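Local coordinates for protein transcriptional regulator, LacI family (Arthrobacter sp., PDB 4RKQ) that probably senses a small sugar-like effector through its periplasmic-binding-protein-like core and regulates transcription in response, as LacI-family repressors do, at residues Q84-L89 with G102-S107; P93-D98 with V254-G259; P31-S36 with I75-G80; V49-G54 with V64-P69. All blocks are in the same frame, centred on the assembly; numbering follows the deposited sequence.

Contact 1. Residues Q84-L89 with G102-S107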
loop_
_atom_site.group_PDB
_atom_site.type_symbol
_atom_site.label_atom_id
_atom_site.label_comp_id
_atom_site.label_asym_id
_atom_site.label_seq_id
_atom_site.Cartn_x
_atom_site.Cartn_y
_atom_site.Cartn_z
ATOM N N GLN A 84 27.999 0.082 -3.233
ATOM C CA GLN A 84 28.349 -1.153 -2.564
ATOM C C GLN A 84 27.499 -2.340 -3.029
ATOM O O GLN A 84 27.997 -3.441 -3.187
ATOM C CB GLN A 84 28.208 -1.005 -1.055
ATOM C CG GLN A 84 29.239 -0.047 -0.447
ATOM C CD GLN A 84 29.003 0.226 1.027
ATOM O OE1 GLN A 84 28.616 1.322 1.411
ATOM N NE2 GLN A 84 29.228 -0.781 1.858
ATOM N N ALA A 85 26.216 -2.105 -3.238
ATOM C CA ALA A 85 25.347 -3.153 -3.783
ATOM C C ALA A 85 25.760 -3.610 -5.203
ATOM O O ALA A 85 25.735 -4.805 -5.501
ATOM C CB ALA A 85 23.907 -2.692 -3.765
ATOM N N GLN A 86 26.145 -2.693 -6.083
ATOM C CA GLN A 86 26.603 -3.140 -7.401
ATOM C C GLN A 86 27.881 -3.952 -7.268
ATOM O O GLN A 86 28.123 -4.909 -8.022
ATOM C CB GLN A 86 26.789 -1.970 -8.364
ATOM C CG GLN A 86 27.159 -2.392 -9.785
ATOM C CD GLN A 86 26.062 -3.218 -10.445
ATOM O OE1 GLN A 86 25.072 -2.686 -10.959
ATOM N NE2 GLN A 86 26.212 -4.541 -10.389
ATOM N N THR A 87 28.721 -3.590 -6.316
ATOM C CA THR A 87 29.932 -4.403 -6.054
ATOM C C THR A 87 29.602 -5.851 -5.669
ATOM O O THR A 87 30.203 -6.807 -6.192
ATOM C CB THR A 87 30.853 -3.707 -5.009
ATOM O OG1 THR A 87 31.231 -2.447 -5.549
ATOM C CG2 THR A 87 32.094 -4.517 -4.709
ATOM N N VAL A 88 28.622 -6.010 -4.805
ATOM C CA VAL A 88 28.166 -7.330 -4.389
ATOM C C VAL A 88 27.640 -8.054 -5.616
ATOM O O VAL A 88 27.981 -9.219 -5.883
ATOM C CB VAL A 88 27.057 -7.189 -3.312
ATOM C CG1 VAL A 88 26.245 -8.460 -3.140
ATOM C CG2 VAL A 88 27.646 -6.754 -1.968
ATOM N N LEU A 89 26.827 -7.353 -6.403
ATOM C CA LEU A 89 26.222 -8.006 -7.565
ATOM C C LEU A 89 27.190 -8.370 -8.677
ATOM O O LEU A 89 26.833 -9.209 -9.517
ATOM C CB LEU A 89 25.078 -7.137 -8.130
ATOM C CG LEU A 89 23.771 -7.251 -7.323
ATOM C CD1 LEU A 89 22.880 -6.029 -7.590
ATOM C CD2 LEU A 89 22.968 -8.523 -7.583
ATOM N N GLY A 102 26.443 5.928 -8.035
ATOM C CA GLY A 102 27.834 5.479 -8.067
ATOM C C GLY A 102 28.031 4.631 -9.315
ATOM O O GLY A 102 27.606 5.031 -10.411
ATOM N N GLY A 103 28.628 3.445 -9.130
ATOM C CA GLY A 103 28.899 2.513 -10.195
ATOM C C GLY A 103 27.767 1.553 -10.539
ATOM O O GLY A 103 27.987 0.587 -11.263
ATOM N N ALA A 104 26.556 1.800 -10.070
ATOM C CA ALA A 104 25.433 0.924 -10.422
ATOM C C ALA A 104 25.250 0.927 -11.939
ATOM O O ALA A 104 25.483 1.918 -12.598
ATOM C CB ALA A 104 24.191 1.388 -9.730
ATOM N N ALA A 105 24.908 -0.224 -12.481
ATOM C CA ALA A 105 24.712 -0.406 -13.912
ATOM C C ALA A 105 23.691 0.541 -14.491
ATOM O O ALA A 105 23.861 0.989 -15.609
ATOM C CB ALA A 105 24.308 -1.850 -14.206
ATOM N N GLY A 106 22.628 0.829 -13.729
ATOM C CA GLY A 106 21.558 1.658 -14.192
ATOM C C GLY A 106 20.987 2.492 -13.097
ATOM O O GLY A 106 21.068 2.126 -11.914
ATOM N N SER A 107 20.376 3.598 -13.492
ATOM C CA SER A 107 19.799 4.566 -12.507
ATOM C C SER A 107 18.671 5.342 -13.105
ATOM O O SER A 107 18.716 5.739 -14.249
ATOM C CB SER A 107 20.861 5.568 -12.041
ATOM O OG SER A 107 20.418 6.388 -10.975
#

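Contact 2. Residues P93-D98 with V254-G259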
loop_
_atom_site.group_PDB
_atom_site.type_symbol
_atom_site.label_atom_id
_atom_site.label_comp_id
_atom_site.label_asym_id
_atom_site.label_seq_id
_atom_site.Cartn_x
_atom_site.Cartn_y
_atom_site.Cartn_z
ATOM N N PRO A 93 23.224 -6.732 -13.121
ATOM C CA PRO A 93 22.941 -5.293 -13.110
ATOM C C PRO A 93 22.026 -4.864 -11.965
ATOM O O PRO A 93 21.049 -5.566 -11.638
ATOM C CB PRO A 93 22.259 -5.041 -14.479
ATOM C CG PRO A 93 21.891 -6.373 -15.017
ATOM C CD PRO A 93 22.732 -7.414 -14.342
ATOM N N LEU A 94 22.436 -3.788 -11.305
ATOM C CA LEU A 94 21.592 -3.061 -10.402
ATOM C C LEU A 94 21.046 -1.817 -11.091
ATOM O O LEU A 94 21.809 -1.044 -11.679
ATOM C CB LEU A 94 22.390 -2.641 -9.184
ATOM C CG LEU A 94 21.709 -1.752 -8.167
ATOM C CD1 LEU A 94 20.532 -2.468 -7.506
ATOM C CD2 LEU A 94 22.746 -1.338 -7.126
ATOM N N ILE A 95 19.716 -1.654 -10.996
ATOM C CA ILE A 95 19.066 -0.411 -11.316
ATOM C C ILE A 95 18.561 0.191 -10.014
ATOM O O ILE A 95 17.641 -0.342 -9.401
ATOM C CB ILE A 95 17.882 -0.637 -12.272
ATOM C CG1 ILE A 95 18.440 -1.250 -13.574
ATOM C CG2 ILE A 95 17.184 0.689 -12.554
ATOM C CD1 ILE A 95 17.404 -1.710 -14.506
ATOM N N VAL A 96 19.134 1.308 -9.619
ATOM C CA VAL A 96 18.638 2.104 -8.460
ATOM C C VAL A 96 17.818 3.307 -8.830
ATOM O O VAL A 96 18.013 3.915 -9.875
ATOM C CB VAL A 96 19.809 2.602 -7.567
ATOM C CG1 VAL A 96 20.501 1.448 -6.882
ATOM C CG2 VAL A 96 20.821 3.414 -8.371
ATOM N N LEU A 97 16.908 3.690 -7.943
ATOM C CA LEU A 97 16.137 4.870 -8.139
ATOM C C LEU A 97 16.376 5.874 -7.038
ATOM O O LEU A 97 16.580 5.514 -5.871
ATOM C CB LEU A 97 14.650 4.537 -8.113
ATOM C CG LEU A 97 14.205 3.703 -9.294
ATOM C CD1 LEU A 97 14.360 2.203 -9.063
ATOM C CD2 LEU A 97 12.775 4.075 -9.617
ATOM N N ASP A 98 16.344 7.140 -7.434
ATOM C CA ASP A 98 16.265 8.260 -6.495
ATOM C C ASP A 98 17.472 8.412 -5.574
ATOM O O ASP A 98 17.346 8.940 -4.479
ATOM C CB ASP A 98 14.946 8.174 -5.706
ATOM C CG ASP A 98 14.499 9.533 -5.163
ATOM O OD1 ASP A 98 14.732 10.536 -5.847
ATOM O OD2 ASP A 98 13.979 9.610 -4.031
ATOM N N VAL A 254 12.279 -1.265 -16.083
ATOM C CA VAL A 254 12.311 -2.534 -16.776
ATOM C C VAL A 254 12.926 -2.415 -18.154
ATOM O O VAL A 254 13.722 -3.266 -18.560
ATOM C CB VAL A 254 10.894 -3.108 -16.909
ATOM C CG1 VAL A 254 10.868 -4.329 -17.840
ATOM C CG2 VAL A 254 10.365 -3.438 -15.541
ATOM N N GLU A 255 12.642 -1.327 -18.851
ATOM C CA GLU A 255 13.246 -1.158 -20.174
ATOM C C GLU A 255 14.749 -0.922 -20.072
ATOM O O GLU A 255 15.530 -1.465 -20.842
ATOM C CB GLU A 255 12.556 -0.030 -20.930
ATOM C CG GLU A 255 11.195 -0.489 -21.380
ATOM C CD GLU A 255 10.476 0.559 -22.211
ATOM O OE1 GLU A 255 10.897 1.734 -22.232
ATOM O OE2 GLU A 255 9.461 0.206 -22.830
ATOM N N LEU A 256 15.182 -0.172 -19.074
ATOM C CA LEU A 256 16.594 -0.072 -18.833
ATOM C C LEU A 256 17.213 -1.460 -18.578
ATOM O O LEU A 256 18.308 -1.781 -19.081
ATOM C CB LEU A 256 16.816 0.846 -17.630
ATOM C CG LEU A 256 18.190 1.287 -17.262
ATOM C CD1 LEU A 256 18.983 1.709 -18.486
ATOM C CD2 LEU A 256 18.075 2.443 -16.274
ATOM N N LEU A 257 16.552 -2.281 -17.763
ATOM C CA LEU A 257 17.118 -3.595 -17.438
ATOM C C LEU A 257 17.135 -4.474 -18.690
ATOM O O LEU A 257 18.067 -5.204 -18.916
ATOM C CB LEU A 257 16.297 -4.277 -16.367
ATOM C CG LEU A 257 16.790 -5.641 -15.922
ATOM C CD1 LEU A 257 18.259 -5.613 -15.497
ATOM C CD2 LEU A 257 15.873 -6.097 -14.786
ATOM N N VAL A 258 16.089 -4.388 -19.514
ATOM C CA VAL A 258 16.120 -5.130 -20.794
ATOM C C VAL A 258 17.381 -4.767 -21.602
ATOM O O VAL A 258 18.059 -5.647 -22.136
ATOM C CB VAL A 258 14.864 -4.885 -21.650
ATOM C CG1 VAL A 258 15.030 -5.498 -23.050
ATOM C CG2 VAL A 258 13.620 -5.453 -20.961
ATOM N N GLY A 259 17.696 -3.479 -21.677
ATOM C CA GLY A 259 18.805 -2.996 -22.469
ATOM C C GLY A 259 20.148 -3.385 -21.883
ATOM O O GLY A 259 21.133 -3.686 -22.602
#

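Contact 3. Residues P31-S36 with I75-G80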
loop_
_atom_site.group_PDB
_atom_site.type_symbol
_atom_site.label_atom_id
_atom_site.label_comp_id
_atom_site.label_asym_id
_atom_site.label_seq_id
_atom_site.Cartn_x
_atom_site.Cartn_y
_atom_site.Cartn_z
ATOM N N PRO A 31 4.504 -0.037 -2.368
ATOM C CA PRO A 31 3.715 -1.111 -2.984
ATOM C C PRO A 31 3.207 -0.766 -4.374
ATOM O O PRO A 31 3.136 -1.640 -5.202
ATOM C CB PRO A 31 2.540 -1.323 -2.029
ATOM C CG PRO A 31 2.847 -0.533 -0.815
ATOM C CD PRO A 31 4.031 0.316 -1.011
ATOM N N ALA A 32 2.916 0.507 -4.626
ATOM C CA ALA A 32 2.470 0.925 -5.966
ATOM C C ALA A 32 3.582 0.785 -6.987
ATOM O O ALA A 32 3.391 0.247 -8.084
ATOM C CB ALA A 32 1.959 2.333 -5.930
ATOM N N PHE A 33 4.772 1.217 -6.610
ATOM C CA PHE A 33 5.959 1.035 -7.427
ATOM C C PHE A 33 6.253 -0.439 -7.673
ATOM O O PHE A 33 6.449 -0.872 -8.803
ATOM C CB PHE A 33 7.166 1.694 -6.755
ATOM C CG PHE A 33 8.466 1.346 -7.393
ATOM C CD1 PHE A 33 8.823 1.910 -8.594
ATOM C CD2 PHE A 33 9.326 0.472 -6.785
ATOM C CE1 PHE A 33 9.999 1.608 -9.200
ATOM C CE2 PHE A 33 10.510 0.160 -7.389
ATOM C CZ PHE A 33 10.849 0.724 -8.586
ATOM N N ALA A 34 6.304 -1.225 -6.610
ATOM C CA ALA A 34 6.556 -2.640 -6.742
ATOM C C ALA A 34 5.554 -3.327 -7.642
ATOM O O ALA A 34 5.967 -4.108 -8.493
ATOM C CB ALA A 34 6.610 -3.337 -5.382
ATOM N N SER A 35 4.270 -3.049 -7.461
ATOM C CA SER A 35 3.235 -3.682 -8.261
ATOM C C SER A 35 3.469 -3.363 -9.759
ATOM O O SER A 35 3.305 -4.213 -10.626
ATOM C CB SER A 35 1.853 -3.162 -7.847
ATOM O OG SER A 35 0.846 -3.740 -8.652
ATOM N N SER A 36 3.831 -2.119 -10.059
ATOM C CA SER A 36 4.014 -1.713 -11.450
ATOM C C SER A 36 5.197 -2.464 -12.079
ATOM O O SER A 36 5.133 -2.929 -13.230
ATOM C CB SER A 36 4.195 -0.191 -11.517
ATOM O OG SER A 36 4.661 0.146 -12.794
ATOM N N ILE A 75 16.311 -4.327 -9.064
ATOM C CA ILE A 75 15.749 -2.976 -9.209
ATOM C C ILE A 75 15.391 -2.559 -7.780
ATOM O O ILE A 75 14.701 -3.312 -7.062
ATOM C CB ILE A 75 14.472 -3.029 -10.053
ATOM C CG1 ILE A 75 14.845 -3.301 -11.492
ATOM C CG2 ILE A 75 13.716 -1.683 -9.950
ATOM C CD1 ILE A 75 13.629 -3.735 -12.316
ATOM N N GLY A 76 15.875 -1.411 -7.325
ATOM C CA GLY A 76 15.613 -1.037 -5.945
ATOM C C GLY A 76 15.793 0.407 -5.534
ATOM O O GLY A 76 16.469 1.188 -6.209
ATOM N N TYR A 77 15.168 0.719 -4.413
ATOM C CA TYR A 77 15.438 1.916 -3.648
ATOM C C TYR A 77 16.333 1.453 -2.511
ATOM O O TYR A 77 15.902 0.730 -1.631
ATOM C CB TYR A 77 14.147 2.505 -3.112
ATOM C CG TYR A 77 13.345 3.294 -4.101
ATOM C CD1 TYR A 77 12.502 2.655 -5.050
ATOM C CD2 TYR A 77 13.402 4.663 -4.105
ATOM C CE1 TYR A 77 11.756 3.394 -5.945
ATOM C CE2 TYR A 77 12.668 5.397 -4.999
ATOM C CZ TYR A 77 11.845 4.779 -5.889
ATOM O OH TYR A 77 11.156 5.557 -6.772
ATOM N N LEU A 78 17.602 1.835 -2.543
ATOM C CA LEU A 78 18.573 1.223 -1.627
ATOM C C LEU A 78 19.036 2.094 -0.467
ATOM O O LEU A 78 19.865 1.648 0.347
ATOM C CB LEU A 78 19.788 0.747 -2.407
ATOM C CG LEU A 78 19.503 -0.348 -3.460
ATOM C CD1 LEU A 78 20.831 -0.843 -3.888
ATOM C CD2 LEU A 78 18.644 -1.485 -2.926
ATOM N N GLY A 79 18.519 3.313 -0.378
ATOM C CA GLY A 79 18.836 4.201 0.762
ATOM C C GLY A 79 20.287 4.589 0.892
ATOM O O GLY A 79 20.782 4.761 1.993
ATOM N N GLY A 80 20.990 4.687 -0.236
ATOM C CA GLY A 80 22.374 5.165 -0.272
ATOM C C GLY A 80 23.421 4.091 -0.491
ATOM O O GLY A 80 24.588 4.406 -0.521
#

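Contact 4. Residues V49-G54 with V64-P69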
loop_
_atom_site.group_PDB
_atom_site.type_symbol
_atom_site.label_atom_id
_atom_site.label_comp_id
_atom_site.label_asym_id
_atom_site.label_seq_id
_atom_site.Cartn_x
_atom_site.Cartn_y
_atom_site.Cartn_z
ATOM N N VAL A 49 10.945 -11.442 -7.229
ATOM C CA VAL A 49 10.817 -11.560 -5.770
ATOM C C VAL A 49 11.097 -10.187 -5.107
ATOM O O VAL A 49 12.023 -9.453 -5.500
ATOM C CB VAL A 49 11.765 -12.594 -5.171
ATOM C CG1 VAL A 49 11.238 -13.999 -5.468
ATOM C CG2 VAL A 49 13.177 -12.415 -5.705
ATOM N N VAL A 50 10.287 -9.858 -4.102
ATOM C CA VAL A 50 10.384 -8.579 -3.415
ATOM C C VAL A 50 10.998 -8.809 -2.034
ATOM O O VAL A 50 10.593 -9.757 -1.354
ATOM C CB VAL A 50 8.982 -7.940 -3.282
ATOM C CG1 VAL A 50 9.063 -6.682 -2.440
ATOM C CG2 VAL A 50 8.448 -7.609 -4.671
ATOM N N ASP A 51 11.998 -8.008 -1.672
ATOM C CA ASP A 51 12.530 -7.987 -0.293
ATOM C C ASP A 51 12.197 -6.592 0.301
ATOM O O ASP A 51 12.759 -5.563 -0.159
ATOM C CB ASP A 51 14.024 -8.188 -0.311
ATOM C CG ASP A 51 14.651 -8.271 1.099
ATOM O OD1 ASP A 51 14.055 -7.812 2.098
ATOM O OD2 ASP A 51 15.782 -8.782 1.181
ATOM N N ASP A 52 11.292 -6.592 1.291
ATOM C CA ASP A 52 10.935 -5.416 2.069
ATOM C C ASP A 52 11.949 -5.413 3.205
ATOM O O ASP A 52 11.853 -6.273 4.123
ATOM C CB ASP A 52 9.518 -5.525 2.620
ATOM C CG ASP A 52 9.224 -4.540 3.737
ATOM O OD1 ASP A 52 10.005 -3.591 3.969
ATOM O OD2 ASP A 52 8.213 -4.768 4.436
ATOM N N TYR A 53 12.919 -4.513 3.117
ATOM C CA TYR A 53 14.034 -4.515 4.080
ATOM C C TYR A 53 13.868 -3.542 5.257
ATOM O O TYR A 53 14.800 -3.317 6.012
ATOM C CB TYR A 53 15.397 -4.334 3.398
ATOM C CG TYR A 53 15.639 -3.018 2.749
ATOM C CD1 TYR A 53 16.139 -1.955 3.456
ATOM C CD2 TYR A 53 15.409 -2.848 1.353
ATOM C CE1 TYR A 53 16.385 -0.734 2.830
ATOM C CE2 TYR A 53 15.651 -1.634 0.726
ATOM C CZ TYR A 53 16.109 -0.590 1.473
ATOM O OH TYR A 53 16.366 0.610 0.887
ATOM N N GLY A 54 12.667 -3.067 5.479
ATOM C CA GLY A 54 12.422 -1.997 6.476
ATOM C C GLY A 54 12.146 -2.616 7.836
ATOM O O GLY A 54 11.133 -2.291 8.467
ATOM N N VAL A 64 20.205 -6.559 -1.064
ATOM C CA VAL A 64 20.906 -7.001 -2.276
ATOM C C VAL A 64 21.717 -8.240 -2.006
ATOM O O VAL A 64 21.691 -9.153 -2.803
ATOM C CB VAL A 64 21.784 -5.900 -2.868
ATOM C CG1 VAL A 64 22.708 -6.467 -3.944
ATOM C CG2 VAL A 64 20.908 -4.797 -3.441
ATOM N N GLU A 65 22.394 -8.312 -0.856
ATOM C CA GLU A 65 23.078 -9.535 -0.451
ATOM C C GLU A 65 22.211 -10.771 -0.394
ATOM O O GLU A 65 22.620 -11.855 -0.825
ATOM C CB GLU A 65 23.794 -9.355 0.908
ATOM C CG GLU A 65 25.047 -8.505 0.737
ATOM C CD GLU A 65 25.766 -8.182 2.028
ATOM O OE1 GLU A 65 25.223 -8.458 3.118
ATOM O OE2 GLU A 65 26.875 -7.621 1.934
ATOM N N HIS A 66 21.013 -10.606 0.134
ATOM C CA HIS A 66 20.010 -11.667 0.200
ATOM C C HIS A 66 19.506 -12.088 -1.193
ATOM O O HIS A 66 19.460 -13.259 -1.536
ATOM C CB HIS A 66 18.873 -11.151 1.077
ATOM C CG HIS A 66 17.619 -11.946 1.030
ATOM N ND1 HIS A 66 16.378 -11.355 1.023
ATOM C CD2 HIS A 66 17.398 -13.281 1.084
ATOM C CE1 HIS A 66 15.442 -12.292 1.046
ATOM N NE2 HIS A 66 16.036 -13.468 1.067
ATOM N N LEU A 67 19.171 -11.124 -2.006
ATOM C CA LEU A 67 18.541 -11.413 -3.310
ATOM C C LEU A 67 19.533 -11.968 -4.339
ATOM O O LEU A 67 19.167 -12.846 -5.125
ATOM C CB LEU A 67 17.917 -10.153 -3.858
ATOM C CG LEU A 67 16.694 -9.534 -3.184
ATOM C CD1 LEU A 67 16.390 -8.157 -3.738
ATOM C CD2 LEU A 67 15.514 -10.445 -3.348
ATOM N N ALA A 68 20.787 -11.466 -4.300
ATOM C CA ALA A 68 21.803 -11.711 -5.328
ATOM C C ALA A 68 21.850 -13.149 -5.854
ATOM O O ALA A 68 21.699 -13.361 -7.086
ATOM C CB ALA A 68 23.187 -11.270 -4.898
ATOM N N PRO A 69 22.010 -14.133 -4.963
ATOM C CA PRO A 69 22.133 -15.510 -5.496
ATOM C C PRO A 69 20.884 -16.106 -6.160
ATOM O O PRO A 69 21.007 -17.103 -6.836
ATOM C CB PRO A 69 22.451 -16.367 -4.259
ATOM C CG PRO A 69 22.312 -15.492 -3.066
ATOM C CD PRO A 69 22.056 -14.090 -3.478
#

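Contact 1. Residues Q84-L89 with G102-S107
Q86 of helix 82-89 reaches A105 in the loop that leads into strand 106-110, and its side-chain amide does most of the work. The first torsion sets CG opposite the backbone N (chi1 -175°), and a bend at chi2 folds the amide round to lie beside the loop backbone. On the way CG passes G103 O at 3.4 Å, and CB and CG rest alongside A104 CA, each 3.8 Å from it. At the tip, Q86 OE1 accepts a nearly straight hydrogen bond from A105 N, 2.9 Å long with 161° at the hydrogen, the donor standing 29° out of the carbonyl plane. A105 CB lies close by, 3.4 Å from Q86 OE1. The same oxygen takes a second N-H, from L94 of the adjacent strand 94-97, while Q86 NE2 gives a hydrogen bond to R92 O. Both ends of the amide are thus engaged by main chain, which fixes its rotation. A leucine here would have no amide to offer, and A105 N and L94 N would probably both be left without their acceptor where the two strands begin. A104 turns its own carbonyl to R273. One side-chain amide therefore stands in for main-chain partners, tying helix, strand 94-97 and the incoming loop together through polar bonds rather than apolar burial.

Contact 2. Residues P93-D98 with V254-G259
I95 sends CG1 away from its carbonyl carbon (chi1 -61°) and extends the chain at chi2 (171°), which drives CD1 from strand 94-97 into the underside of helix 246-262. L257 answers with a chi1 of -179°, which carries its CD1 down toward the strand. The I95 methyl lands chiefly against the root of L257: I95 CD1 is 3.4 Å from L257 CB, a tight fit for two carbons, and equally close to L257 N, with L257 CD1 a looser neighbour. L256 closes over another part of the same methyl, its CB 4.1 Å from I95 CD1 and its CG no farther. Just before the strand the P93 ring meets L257 CD1, with P93 CG 3.7 Å away, the two side chains crossing at about a right angle. Around this core L257 also touches A73 of the neighbouring strand and L256 touches I108 of strand 106-110, and the helix thus spans several strands in the parallel part of the sheet. No hydrogen bond crosses the interface. The chemistry is wholly aliphatic, and the hold depends on shape: one methyl seated between two successive leucines, with the P93 ring against the second.

Contact 3. Residues P31-S36 with I75-G80
F33 and Y77 meet as a T-shaped pair, the edge of the tyrosine pointing at the face of the phenylalanine. Y77 CE1 stands 3.7 Å above the F33 ring plane, over its centre, and the planes are perpendicular (90°) with centroids 5.1 Å apart. At the rim of the same ring, near its plane, I75 CG2 touches F33 CZ at 4.0 Å. A chi1 of 169° throws the F33 ring off helix 29-43 toward the sheet. The helix belongs to the first beta-alpha unit of a Rossmann-like, periplasmic-binding-protein subdomain, and strand 73-76 lies in the parallel part of the sheet it packs on. A leucine here would remove the flat face that Y77 CE1 sits on, and the tyrosine ring would probably be less firmly held in its perpendicular pose. L97, L20 and V249 also touch F33, drawing in two more strands and helix 246-262. The tyrosine is positioned from its other end too: Y77 OH hydrogen-bonds to Y29 OH, and its ring makes a second edge-to-face pair with F30. Beyond the helix lies the second subunit, where P31 packs on its counterpart and A34 on L25 of that neighbouring subunit.

Contact 4. Residues V49-G54 with V64-P69
D51 faces H66 and L67 of helix 60-67 from strand 47-52, and each part of its side chain has a distinct neighbour. CB rests against L67, 4.1 Å from CD2 and about as near to CG. With chi1 at -176° the carboxylate extends toward H66, and D51 CG comes 3.5 Å from H66 ND1. OD2 accepts from H66 ND1 at 2.6 Å, a short, nearly straight bond (171° at the hydrogen). The donor approaches from above the carboxylate plane, 50° out of it, whereas OD2 lies almost in the plane of the imidazole; the two flat groups stand nearly perpendicular. OD1 forms a salt bridge with R58, and the carboxylate is probably kept ionised by the pair. Below the polar end, L67 CD2 also meets V49 CG2 at 3.9 Å, the apolar patch beside D51 CB. The H66 ring stacks on H47 of the second subunit, and V50 makes backbone hydrogen bonds to that neighbouring chain. D52 OD1 takes G54 N in an Asx turn as the strand ends. Helix 60-67 and strand 47-52, outermost in this chain, belong to one beta-alpha unit of the parallel alpha/beta fold, and here that unit also forms part of the dimer interface.

All four contacts belong to the half of the molecule whose parallel strands include 47-52, 73-76, 94-97 and 106-110. Contacts 2 and 3 are buried and apolar; they share the face covered by helices 29-43 and 246-262, and their strands 94-97 and 73-76 are joined by I95 O and G76 N. Contacts 1 and 4 lie farther from the chain's centre and rest on polar bonds: an amide to main chain in the partly buried contact 1, a carboxylate to imidazole in the buried contact 4. Their helices, 82-89 and 60-67, pack together through L89 and V64. Contact 1 meets contact 2 where G106 N reaches L94 O, joining strands 106-110 and 94-97. Contacts 3 and 4 both reach the second subunit.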